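Local coordinates for protein computational Design of Enzyme (Synthetic construct, PDB 3TP4) that has no established function but is a computationally designed enzyme, probably made to carry an activated serine of a catalytic triad in a glycosyl-hydrolase-like barrel, at residues 130-135 and 190-195; 153-158 and 208-213; 277-282 and 316-321; 401-406 and 450-455. One frame throughout, in Å; residues are numbered along the deposited sequence.

Interactions 1, 2 and 3 belong to the barrel part of the chain and are largely buried, whereas interaction 4 lies in the Ig-like C-terminal part and is only partly buried. Interaction 3 is the most central, its centre about 11 Å from that of the chain, and joins barrel strands by backbone bonds, an aromatic face and bridging waters. Interactions 1 and 2 take the helical layer: both draw on the 190-213 region, at the start of helix 190-207 and in the loop after it, and their centres are about 24 Å apart. Aliphatic packing round a glutamate marks the first, a methyl and a carboxamide the second. Interaction 4 relies mostly on antiparallel backbone bonds, interrupted by a beta bulge.

Interaction 1 (130-135 and 190-195); sequences TLRAVL and PGEYQE
L131 and L135, one turn apart, both pack on the aliphatic part of E192. L131 approaches obliquely, its CD2 3.9 Å from E192 CB, while L135 meets the glutamate at about a right angle, with CD1 also 3.9 Å from E192 CB. With CG anti to the carbonyl carbon (chi1 -67°), the L135 branch point is carried toward the other helix, where CD1 meets the glutamate chain and CD2 comes within 4.0 Å of E195 C. Beyond CG the E192 chain is extended and delivers its carboxylate beside R132. Here E192 OE2 sits 3.2 Å from R132 CB but 4.3 Å from R132 NE, too far for a direct salt bridge. The two charged planes are 26° apart, and a water links them, accepting from R132 NH2 at 2.6 Å and donating to E192 OE1 at 3.2 Å; R132 is poorly ordered, and E192 OE1 is also bonded to S189 OG. With an alanine in place of L135, a gap would probably open beside E192 CB and the E195 backbone, giving the glutamate chain more freedom to shift. The axes of 130-134 and 190-195 run 9.7 Å apart at 37°, L196, further along helix 190-207, also touches both leucines, and E195 reaches H376 on strand 374-379.

Interaction 2 (153-158 and 208-213); sequences ELADAS and KGVSNF
A155 concentrates the close packing: its methyl CB is 3.7 Å from F213 CE1, and the same CB lies 4.0 Å from V210 CG1. V210 CG1 in turn rests over one face of the F213 ring, offset toward the rim, so methyl, valine and ring form one apolar cluster. N212 closes it on the polar side. Its CG stands between the backbone N and the carbonyl carbon (chi1 59°), which swings the carboxamide to the helix end: ND2 donates to A155 O at 3.2 Å with an N-H...O angle of 145°, and OD1 approaches A155 CB at 3.7 Å. The looser side lies toward K208 and G209, both exposed and without contact to 153-158. Opposite charges there stay apart, with E153 OE2 and K208 NZ separated by 6.7 Å; K208 instead forms a salt bridge with D149, one turn earlier on helix 141-157. At the buried end, S158 OG bonds to L154 O at 3.0 Å. The A155 carbonyl takes S158 N and N212 ND2 from opposite faces of its plane. The N212 amide thus ties a carbonyl at the end of helix 141-157, already held by S158 N, to that of I166, its stronger partner, before strand 168-174.

Interaction 3 (277-282 and 316-321); sequences VSAFTR and NAYMET
Y318 meets A279 because its CG takes the crowded position between backbone N and carbonyl carbon (chi1 60°), which stands the ring against the neighbouring segment: A279 CB sits over its face, 3.5 Å from the Y318 ring centroid and 15° off the normal. The same torsion setting in S278 carries OG to within 2.8 Å of N316 OD1, to which it donates from 52° above the carbonyl plane. T281 CG2 adds an oblique approach to the tyrosine, 3.7 Å from Y318 OH. Replacing Y318 with a serine would probably leave the A279 and T281 methyls without the ring they pack on and open a gap between the segments. The two segments run in the same general direction, as neighbouring strands do in the parallel barrel of a TIM-type fold. Strand 277-278 also pairs with 242-249 and strand 318-321 with 32-37, consistent with neighbouring strands of the barrel wall. Backbone bonding here is sparse: A317 N donates to S278 O at 3.0 Å, in the carbonyl plane, whereas F280 N to Y318 O is weak. F280 is the centre of an inverse gamma turn, a break in regular strand pairing. Past it, a water donates to T281 O at 2.8 Å and to E320 OE1 at 2.6 Å. The other carboxylate oxygen, E320 OE2, bonds to H37 ND1, an arrangement consistent with a designed Ser-His-Glu triad with S70. The selenomethionine M319 bends its chain to bring CE 4.0 Å from F280 CD2, and F280 also meets L260 and L264 of helix 254-274.

Interaction 4 (401-406 and 450-455); sequences DVQSVT and TATTAA
Opposite T452 the first strand spends two residues, Q403 and S404: a classic beta bulge that shifts the register by one between V402 and S404. It interrupts an antiparallel pairing within the mixed sheet of the Ig-like part of the chain, where strands 402-411 and 446-453 are neighbours, their short segments at 164°. T452 holds both bulge residues: Q403 N donates to T452 O at 2.8 Å, nearly along the C=O axis, and T452 N donates to S404 O at 2.9 Å. Past the bulge the pairing is regular, with T406 and T450 a hydrogen-bonded pair and V405 and A451 a non-hydrogen-bonded one. On the face of V402, V405, A451 and T453, V405 CG2 lies 4.0 Å from A451 CB, and V397 of strand 391-398 and W429 of strand 429-433, neither strand a neighbour of these two in the sheet, pack against the valines. The face of S404, T406, T450 and T452 is more exposed and more polar; there S404 OG comes 3.6 Å from T452 CB. Q403 bends at chi2 (131°), laying its carboxamide obliquely along T452 with OE1 3.9 Å from T452 CG2, though Q403 also touches a crystal neighbour and its pose may reflect that. Before the bulge, A454 N bonds to D401 O at 3.0 Å. Just beyond, the strand ends in an ST turn, T453 OG1 accepting from A455 N at 2.9 Å while also bonded to G456 O.

Interaction 1 (130-135 and 190-195)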
loop_
_atom_site.group_PDB
_atom_site.type_symbol
_atom_site.label_atom_id
_atom_site.label_comp_id
_atom_site.label_asym_id
_atom_site.label_seq_id
_atom_site.Cartn_x
_atom_site.Cartn_y
_atom_site.Cartn_z
ATOM N N THR A 130 -3.459 8.554 -17.555
ATOM C CA THR A 130 -3.151 7.141 -17.710
ATOM C C THR A 130 -3.841 6.337 -16.606
ATOM O O THR A 130 -3.857 5.111 -16.643
ATOM C CB THR A 130 -1.629 6.883 -17.761
ATOM O OG1 THR A 130 -1.365 5.473 -17.713
ATOM C CG2 THR A 130 -0.938 7.578 -16.606
ATOM N N LEU A 131 -4.435 7.036 -15.642
ATOM C CA LEU A 131 -5.246 6.373 -14.624
ATOM C C LEU A 131 -6.468 5.745 -15.302
ATOM O O LEU A 131 -6.716 4.545 -15.175
ATOM C CB LEU A 131 -5.669 7.371 -13.549
ATOM C CG LEU A 131 -6.346 6.828 -12.293
ATOM C CD1 LEU A 131 -5.504 5.747 -11.651
ATOM C CD2 LEU A 131 -6.603 7.969 -11.316
ATOM N N ARG A 132 -7.206 6.555 -16.054
ATOM C CA ARG A 132 -8.308 6.052 -16.882
ATOM C C ARG A 132 -7.909 4.878 -17.778
ATOM O O ARG A 132 -8.679 3.941 -17.973
ATOM C CB ARG A 132 -8.856 7.187 -17.750
ATOM C CG ARG A 132 -9.840 6.757 -18.830
ATOM C CD ARG A 132 -10.076 7.900 -19.816
ATOM N NE ARG A 132 -10.230 9.183 -19.130
ATOM C CZ ARG A 132 -10.253 10.366 -19.739
ATOM N NH1 ARG A 132 -10.129 10.443 -21.057
ATOM N NH2 ARG A 132 -10.397 11.476 -19.027
ATOM N N ALA A 133 -6.700 4.939 -18.326
ATOM C CA ALA A 133 -6.256 3.983 -19.333
ATOM C C ALA A 133 -6.083 2.555 -18.823
ATOM O O ALA A 133 -6.209 1.599 -19.592
ATOM C CB ALA A 133 -4.959 4.467 -19.988
ATOM N N VAL A 134 -5.775 2.405 -17.539
ATOM C CA VAL A 134 -5.524 1.079 -16.976
ATOM C C VAL A 134 -6.784 0.435 -16.384
ATOM O O VAL A 134 -6.780 -0.752 -16.064
ATOM C CB VAL A 134 -4.389 1.097 -15.910
ATOM C CG1 VAL A 134 -3.074 1.561 -16.526
ATOM C CG2 VAL A 134 -4.771 1.974 -14.719
ATOM N N LEU A 135 -7.854 1.214 -16.240
ATOM C CA LEU A 135 -9.119 0.676 -15.723
ATOM C C LEU A 135 -9.736 -0.291 -16.731
ATOM O O LEU A 135 -9.346 -0.305 -17.900
ATOM C CB LEU A 135 -10.105 1.801 -15.382
ATOM C CG LEU A 135 -9.655 2.671 -14.207
ATOM C CD1 LEU A 135 -10.645 3.785 -13.957
ATOM C CD2 LEU A 135 -9.471 1.822 -12.952
ATOM N N PRO A 190 -10.502 10.878 -7.804
ATOM C CA PRO A 190 -10.404 9.898 -6.714
ATOM C C PRO A 190 -11.254 8.659 -6.965
ATOM O O PRO A 190 -10.889 7.573 -6.518
ATOM C CB PRO A 190 -10.909 10.670 -5.494
ATOM C CG PRO A 190 -11.701 11.816 -6.044
ATOM C CD PRO A 190 -11.050 12.166 -7.352
ATOM N N GLY A 191 -12.355 8.817 -7.686
ATOM C CA GLY A 191 -13.207 7.685 -8.026
ATOM C C GLY A 191 -12.466 6.676 -8.884
ATOM O O GLY A 191 -12.633 5.470 -8.736
ATOM N N GLU A 192 -11.627 7.170 -9.789
ATOM C CA GLU A 192 -10.872 6.294 -10.664
ATOM C C GLU A 192 -9.736 5.632 -9.883
ATOM O O GLU A 192 -9.414 4.460 -10.103
ATOM C CB GLU A 192 -10.333 7.069 -11.873
ATOM C CG GLU A 192 -11.408 7.527 -12.871
ATOM C CD GLU A 192 -10.790 8.181 -14.109
ATOM O OE1 GLU A 192 -10.376 9.358 -14.029
ATOM O OE2 GLU A 192 -10.703 7.516 -15.153
ATOM N N TYR A 193 -9.126 6.374 -8.963
ATOM C CA TYR A 193 -8.137 5.747 -8.094
ATOM C C TYR A 193 -8.775 4.606 -7.285
ATOM O O TYR A 193 -8.197 3.524 -7.142
ATOM C CB TYR A 193 -7.481 6.740 -7.136
ATOM C CG TYR A 193 -6.473 6.035 -6.249
ATOM C CD1 TYR A 193 -5.207 5.743 -6.715
ATOM C CD2 TYR A 193 -6.814 5.614 -4.973
ATOM C CE1 TYR A 193 -4.289 5.082 -5.935
ATOM C CE2 TYR A 193 -5.903 4.941 -4.179
ATOM C CZ TYR A 193 -4.641 4.689 -4.665
ATOM O OH TYR A 193 -3.735 4.017 -3.902
ATOM N N GLN A 194 -9.959 4.868 -6.744
ATOM C CA GLN A 194 -10.646 3.881 -5.924
ATOM C C GLN A 194 -10.963 2.621 -6.730
ATOM O O GLN A 194 -10.809 1.510 -6.232
ATOM C CB GLN A 194 -11.919 4.479 -5.312
ATOM C CG GLN A 194 -11.644 5.518 -4.232
ATOM C CD GLN A 194 -12.865 6.356 -3.897
ATOM O OE1 GLN A 194 -13.757 6.540 -4.730
ATOM N NE2 GLN A 194 -12.908 6.873 -2.672
ATOM N N GLU A 195 -11.399 2.778 -7.978
ATOM C CA GLU A 195 -11.697 1.593 -8.771
ATOM C C GLU A 195 -10.423 0.848 -9.144
ATOM O O GLU A 195 -10.430 -0.378 -9.226
ATOM C CB GLU A 195 -12.536 1.918 -10.016
ATOM C CG GLU A 195 -13.919 2.452 -9.676
ATOM C CD GLU A 195 -14.684 1.546 -8.705
ATOM O OE1 GLU A 195 -14.576 0.303 -8.805
ATOM O OE2 GLU A 195 -15.398 2.086 -7.844
HETATM O O HOH W 1 -11.399 10.623 -16.793
#

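Interaction 2 (153-158 and 208-213)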
loop_
_atom_site.group_PDB
_atom_site.type_symbol
_atom_site.label_atom_id
_atom_site.label_comp_id
_atom_site.label_asym_id
_atom_site.label_seq_id
_atom_site.Cartn_x
_atom_site.Cartn_y
_atom_site.Cartn_z
ATOM N N GLU A 153 2.701 -13.889 -9.016
ATOM C CA GLU A 153 3.809 -14.844 -9.116
ATOM C C GLU A 153 4.782 -14.658 -7.956
ATOM O O GLU A 153 5.241 -15.621 -7.346
ATOM C CB GLU A 153 4.554 -14.636 -10.439
ATOM C CG GLU A 153 3.870 -15.247 -11.649
ATOM C CD GLU A 153 4.061 -16.749 -11.722
ATOM O OE1 GLU A 153 4.735 -17.305 -10.826
ATOM O OE2 GLU A 153 3.542 -17.374 -12.674
ATOM N N LEU A 154 5.098 -13.403 -7.663
ATOM C CA LEU A 154 6.010 -13.091 -6.563
ATOM C C LEU A 154 5.415 -13.568 -5.250
ATOM O O LEU A 154 6.091 -14.203 -4.435
ATOM C CB LEU A 154 6.269 -11.587 -6.491
ATOM C CG LEU A 154 7.026 -11.141 -5.230
ATOM C CD1 LEU A 154 8.465 -11.635 -5.268
ATOM C CD2 LEU A 154 6.973 -9.629 -5.066
ATOM N N ALA A 155 4.142 -13.250 -5.048
ATOM C CA ALA A 155 3.441 -13.676 -3.850
ATOM C C ALA A 155 3.595 -15.182 -3.653
ATOM O O ALA A 155 3.965 -15.637 -2.571
ATOM C CB ALA A 155 1.961 -13.288 -3.933
ATOM N N ASP A 156 3.317 -15.957 -4.701
ATOM C CA ASP A 156 3.348 -17.417 -4.575
ATOM C C ASP A 156 4.763 -17.976 -4.358
ATOM O O ASP A 156 4.935 -19.026 -3.730
ATOM C CB ASP A 156 2.687 -18.089 -5.785
ATOM C CG ASP A 156 2.697 -19.615 -5.685
ATOM O OD1 ASP A 156 2.005 -20.161 -4.798
ATOM O OD2 ASP A 156 3.395 -20.268 -6.494
ATOM N N ALA A 157 5.768 -17.277 -4.875
ATOM C CA ALA A 157 7.165 -17.699 -4.719
ATOM C C ALA A 157 7.761 -17.342 -3.346
ATOM O O ALA A 157 8.764 -17.921 -2.916
ATOM C CB ALA A 157 8.021 -17.112 -5.842
ATOM N N SER A 158 7.152 -16.388 -2.656
ATOM C CA SER A 158 7.651 -15.988 -1.338
ATOM C C SER A 158 7.225 -16.989 -0.278
ATOM O O SER A 158 6.271 -16.763 0.469
ATOM C CB SER A 158 7.175 -14.577 -0.985
ATOM O OG SER A 158 7.668 -13.653 -1.942
ATOM N N LYS A 208 -6.709 -14.321 -8.756
ATOM C CA LYS A 208 -5.460 -15.091 -8.719
ATOM C C LYS A 208 -5.308 -15.983 -7.482
ATOM O O LYS A 208 -4.480 -16.891 -7.465
ATOM C CB LYS A 208 -4.249 -14.160 -8.848
ATOM C CG LYS A 208 -4.288 -13.273 -10.080
ATOM C CD LYS A 208 -4.283 -14.089 -11.374
ATOM C CE LYS A 208 -2.963 -14.834 -11.550
ATOM N NZ LYS A 208 -2.801 -15.331 -12.946
ATOM N N GLY A 209 -6.092 -15.723 -6.443
ATOM C CA GLY A 209 -6.029 -16.537 -5.241
ATOM C C GLY A 209 -4.876 -16.217 -4.300
ATOM O O GLY A 209 -4.483 -17.051 -3.483
ATOM N N VAL A 210 -4.328 -15.010 -4.404
ATOM C CA VAL A 210 -3.274 -14.589 -3.489
ATOM C C VAL A 210 -3.796 -14.629 -2.061
ATOM O O VAL A 210 -4.862 -14.088 -1.766
ATOM C CB VAL A 210 -2.762 -13.170 -3.818
ATOM C CG1 VAL A 210 -1.835 -12.652 -2.708
ATOM C CG2 VAL A 210 -2.060 -13.169 -5.159
ATOM N N SER A 211 -3.053 -15.279 -1.170
ATOM C CA SER A 211 -3.532 -15.470 0.189
ATOM C C SER A 211 -2.545 -14.992 1.253
ATOM O O SER A 211 -2.800 -15.147 2.445
ATOM C CB SER A 211 -3.881 -16.947 0.431
ATOM O OG SER A 211 -2.718 -17.752 0.349
ATOM N N ASN A 212 -1.424 -14.415 0.831
ATOM C CA ASN A 212 -0.409 -13.962 1.791
ATOM C C ASN A 212 -0.147 -12.453 1.736
ATOM O O ASN A 212 0.940 -11.995 2.090
ATOM C CB ASN A 212 0.907 -14.768 1.656
ATOM C CG ASN A 212 1.515 -14.674 0.261
ATOM O OD1 ASN A 212 0.800 -14.699 -0.737
ATOM N ND2 ASN A 212 2.840 -14.557 0.190
ATOM N N PHE A 213 -1.152 -11.690 1.300
ATOM C CA PHE A 213 -1.074 -10.231 1.302
ATOM C C PHE A 213 -1.938 -9.575 2.393
ATOM O O PHE A 213 -3.087 -9.978 2.650
ATOM C CB PHE A 213 -1.507 -9.639 -0.044
ATOM C CG PHE A 213 -0.441 -9.641 -1.104
ATOM C CD1 PHE A 213 0.794 -10.201 -0.871
ATOM C CD2 PHE A 213 -0.687 -9.062 -2.341
ATOM C CE1 PHE A 213 1.764 -10.194 -1.851
ATOM C CE2 PHE A 213 0.275 -9.055 -3.323
ATOM C CZ PHE A 213 1.508 -9.623 -3.078
#

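Interaction 3 (277-282 and 316-321)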
loop_
_atom_site.group_PDB
_atom_site.type_symbol
_atom_site.label_atom_id
_atom_site.label_comp_id
_atom_site.label_asym_id
_atom_site.label_seq_id
_atom_site.Cartn_x
_atom_site.Cartn_y
_atom_site.Cartn_z
ATOM N N VAL A 277 -5.193 -1.321 11.287
ATOM C CA VAL A 277 -3.843 -0.958 11.701
ATOM C C VAL A 277 -3.426 0.339 11.019
ATOM O O VAL A 277 -3.710 0.536 9.842
ATOM C CB VAL A 277 -2.840 -2.058 11.291
ATOM C CG1 VAL A 277 -1.386 -1.547 11.393
ATOM C CG2 VAL A 277 -3.054 -3.316 12.129
ATOM N N SER A 278 -2.774 1.232 11.758
ATOM C CA SER A 278 -2.163 2.398 11.133
ATOM C C SER A 278 -0.651 2.295 11.259
ATOM O O SER A 278 -0.138 1.688 12.208
ATOM C CB SER A 278 -2.650 3.690 11.784
ATOM O OG SER A 278 -2.334 3.701 13.173
ATOM N N ALA A 279 0.066 2.896 10.312
ATOM C CA ALA A 279 1.529 2.862 10.335
ATOM C C ALA A 279 2.073 4.132 9.701
ATOM O O ALA A 279 1.433 4.714 8.828
ATOM C CB ALA A 279 2.047 1.642 9.590
ATOM N N PHE A 280 3.239 4.572 10.161
ATOM C CA PHE A 280 3.934 5.724 9.575
ATOM C C PHE A 280 4.717 5.201 8.354
ATOM O O PHE A 280 5.940 5.057 8.390
ATOM C CB PHE A 280 4.870 6.328 10.637
ATOM C CG PHE A 280 5.480 7.672 10.268
ATOM C CD1 PHE A 280 5.244 8.267 9.031
ATOM C CD2 PHE A 280 6.319 8.323 11.174
ATOM C CE1 PHE A 280 5.839 9.508 8.700
ATOM C CE2 PHE A 280 6.917 9.550 10.861
ATOM C CZ PHE A 280 6.680 10.147 9.631
ATOM N N THR A 281 3.997 4.903 7.275
ATOM C CA THR A 281 4.555 4.098 6.184
ATOM C C THR A 281 5.862 4.624 5.617
ATOM O O THR A 281 6.749 3.845 5.281
ATOM C CB THR A 281 3.527 3.852 5.040
ATOM O OG1 THR A 281 2.799 5.059 4.758
ATOM C CG2 THR A 281 2.560 2.744 5.447
ATOM N N ARG A 282 5.990 5.937 5.501
ATOM C CA ARG A 282 7.234 6.498 5.004
ATOM C C ARG A 282 7.661 7.724 5.784
ATOM O O ARG A 282 6.873 8.656 5.988
ATOM C CB ARG A 282 7.108 6.842 3.518
ATOM C CG ARG A 282 6.931 5.640 2.625
ATOM C CD ARG A 282 6.919 6.073 1.161
ATOM N NE ARG A 282 8.272 6.274 0.638
ATOM C CZ ARG A 282 8.535 6.565 -0.635
ATOM N NH1 ARG A 282 7.537 6.701 -1.506
ATOM N NH2 ARG A 282 9.785 6.716 -1.041
ATOM N N ASN A 316 1.163 3.720 16.241
ATOM C CA ASN A 316 1.521 3.433 14.862
ATOM C C ASN A 316 2.571 2.323 14.763
ATOM O O ASN A 316 3.566 2.332 15.477
ATOM C CB ASN A 316 1.958 4.720 14.168
ATOM C CG ASN A 316 0.765 5.543 13.730
ATOM O OD1 ASN A 316 0.017 5.115 12.858
ATOM N ND2 ASN A 316 0.549 6.693 14.363
ATOM N N ALA A 317 2.315 1.363 13.884
ATOM C CA ALA A 317 2.986 0.063 13.932
ATOM C C ALA A 317 4.421 0.037 13.421
ATOM O O ALA A 317 5.247 -0.706 13.942
ATOM C CB ALA A 317 2.155 -0.968 13.195
ATOM N N TYR A 318 4.703 0.815 12.382
ATOM C CA TYR A 318 6.053 0.872 11.823
ATOM C C TYR A 318 6.332 2.195 11.129
ATOM O O TYR A 318 5.420 3.003 10.905
ATOM C CB TYR A 318 6.326 -0.321 10.882
ATOM C CG TYR A 318 5.415 -0.447 9.662
ATOM C CD1 TYR A 318 4.261 -1.230 9.709
ATOM C CD2 TYR A 318 5.732 0.177 8.453
ATOM C CE1 TYR A 318 3.432 -1.370 8.603
ATOM C CE2 TYR A 318 4.901 0.039 7.316
ATOM C CZ TYR A 318 3.759 -0.741 7.405
ATOM O OH TYR A 318 2.916 -0.878 6.314
HETATM N N MSE A 319 7.600 2.423 10.815
HETATM C CA MSE A 319 8.013 3.616 10.085
HETATM C C MSE A 319 9.233 3.261 9.237
HETATM O O MSE A 319 10.273 2.864 9.762
HETATM C CB MSE A 319 8.357 4.742 11.061
HETATM C CG MSE A 319 9.462 4.379 12.028
HETATM SE SE MSE A 319 9.533 5.660 13.506
HETATM C CE MSE A 319 9.977 7.291 12.515
ATOM N N GLU A 320 9.092 3.397 7.923
ATOM C CA GLU A 320 10.113 2.954 6.984
ATOM C C GLU A 320 10.777 4.159 6.320
ATOM O O GLU A 320 10.093 5.091 5.885
ATOM C CB GLU A 320 9.483 2.050 5.906
ATOM C CG GLU A 320 10.523 1.483 4.936
ATOM C CD GLU A 320 9.892 0.898 3.668
ATOM O OE1 GLU A 320 8.725 0.446 3.714
ATOM O OE2 GLU A 320 10.582 0.875 2.628
ATOM N N THR A 321 12.105 4.155 6.253
ATOM C CA THR A 321 12.818 5.231 5.567
ATOM C C THR A 321 13.471 4.713 4.280
ATOM O O THR A 321 13.471 3.509 4.015
ATOM C CB THR A 321 13.855 5.940 6.476
ATOM O OG1 THR A 321 14.115 7.264 5.980
ATOM C CG2 THR A 321 15.162 5.154 6.522
HETATM O O HOH W 2 6.319 1.382 4.121
HETATM O O HOH W 3 10.450 5.822 3.065
#

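Interaction 4 (401-406 and 450-455)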
loop_
_atom_site.group_PDB
_atom_site.type_symbol
_atom_site.label_atom_id
_atom_site.label_comp_id
_atom_site.label_asym_id
_atom_site.label_seq_id
_atom_site.Cartn_x
_atom_site.Cartn_y
_atom_site.Cartn_z
ATOM N N ASP A 401 -23.548 -14.179 -2.293
ATOM C CA ASP A 401 -24.158 -14.722 -3.509
ATOM C C ASP A 401 -25.110 -13.694 -4.108
ATOM O O ASP A 401 -25.839 -13.022 -3.379
ATOM C CB ASP A 401 -24.952 -16.000 -3.215
ATOM C CG ASP A 401 -24.062 -17.201 -2.955
ATOM O OD1 ASP A 401 -22.842 -17.122 -3.218
ATOM O OD2 ASP A 401 -24.595 -18.231 -2.491
ATOM N N VAL A 402 -25.134 -13.597 -5.434
ATOM C CA VAL A 402 -25.894 -12.542 -6.097
ATOM C C VAL A 402 -26.887 -13.127 -7.072
ATOM O O VAL A 402 -26.511 -13.941 -7.912
ATOM C CB VAL A 402 -24.955 -11.605 -6.893
ATOM C CG1 VAL A 402 -25.741 -10.450 -7.490
ATOM C CG2 VAL A 402 -23.826 -11.104 -6.002
ATOM N N GLN A 403 -28.148 -12.695 -7.006
ATOM C CA GLN A 403 -29.146 -13.208 -7.944
ATOM C C GLN A 403 -29.335 -12.293 -9.137
ATOM O O GLN A 403 -29.590 -12.762 -10.236
ATOM C CB GLN A 403 -30.510 -13.453 -7.280
ATOM C CG GLN A 403 -30.466 -14.371 -6.072
ATOM C CD GLN A 403 -31.204 -13.780 -4.882
ATOM O OE1 GLN A 403 -32.437 -13.724 -4.873
ATOM N NE2 GLN A 403 -30.451 -13.316 -3.879
ATOM N N SER A 404 -29.225 -10.989 -8.925
ATOM C CA SER A 404 -29.447 -10.056 -10.017
ATOM C C SER A 404 -28.892 -8.695 -9.667
ATOM O O SER A 404 -28.668 -8.385 -8.498
ATOM C CB SER A 404 -30.945 -9.943 -10.336
ATOM O OG SER A 404 -31.634 -9.299 -9.278
ATOM N N VAL A 405 -28.650 -7.894 -10.696
ATOM C CA VAL A 405 -28.152 -6.542 -10.525
ATOM C C VAL A 405 -28.826 -5.709 -11.603
ATOM O O VAL A 405 -28.822 -6.074 -12.783
ATOM C CB VAL A 405 -26.617 -6.446 -10.713
ATOM C CG1 VAL A 405 -26.140 -5.019 -10.482
ATOM C CG2 VAL A 405 -25.870 -7.410 -9.770
ATOM N N THR A 406 -29.423 -4.605 -11.189
ATOM C CA THR A 406 -30.022 -3.667 -12.128
ATOM C C THR A 406 -29.336 -2.333 -11.941
ATOM O O THR A 406 -28.796 -2.033 -10.870
ATOM C CB THR A 406 -31.536 -3.506 -11.889
ATOM O OG1 THR A 406 -31.756 -3.076 -10.544
ATOM C CG2 THR A 406 -32.272 -4.842 -12.117
ATOM N N THR A 450 -28.066 -1.630 -8.144
ATOM C CA THR A 450 -28.794 -2.283 -7.074
ATOM C C THR A 450 -28.677 -3.793 -7.225
ATOM O O THR A 450 -29.204 -4.386 -8.177
ATOM C CB THR A 450 -30.265 -1.847 -7.075
ATOM O OG1 THR A 450 -30.329 -0.420 -6.974
ATOM C CG2 THR A 450 -31.035 -2.483 -5.916
ATOM N N ALA A 451 -27.980 -4.412 -6.279
ATOM C CA ALA A 451 -27.779 -5.854 -6.301
ATOM C C ALA A 451 -28.721 -6.567 -5.333
ATOM O O ALA A 451 -28.837 -6.185 -4.171
ATOM C CB ALA A 451 -26.335 -6.177 -5.972
ATOM N N THR A 452 -29.395 -7.601 -5.829
ATOM C CA THR A 452 -30.226 -8.461 -4.995
ATOM C C THR A 452 -29.400 -9.678 -4.593
ATOM O O THR A 452 -29.014 -10.494 -5.442
ATOM C CB THR A 452 -31.481 -8.886 -5.754
ATOM O OG1 THR A 452 -32.256 -7.721 -6.053
ATOM C CG2 THR A 452 -32.333 -9.872 -4.945
ATOM N N THR A 453 -29.106 -9.783 -3.301
ATOM C CA THR A 453 -28.145 -10.770 -2.812
ATOM C C THR A 453 -28.568 -11.509 -1.543
ATOM O O THR A 453 -29.548 -11.143 -0.878
ATOM C CB THR A 453 -26.774 -10.116 -2.532
ATOM O OG1 THR A 453 -26.750 -9.577 -1.200
ATOM C CG2 THR A 453 -26.493 -9.006 -3.534
ATOM N N ALA A 454 -27.789 -12.535 -1.205
ATOM C CA ALA A 454 -27.998 -13.327 -0.001
ATOM C C ALA A 454 -27.751 -12.505 1.272
ATOM O O ALA A 454 -28.158 -12.906 2.368
ATOM C CB ALA A 454 -27.110 -14.570 -0.023
ATOM N N ALA A 455 -27.100 -11.359 1.117
ATOM C CA ALA A 455 -26.849 -10.457 2.237
ATOM C C ALA A 455 -27.845 -9.295 2.240
ATOM O O ALA A 455 -27.689 -8.325 2.993
ATOM C CB ALA A 455 -25.418 -9.929 2.184
#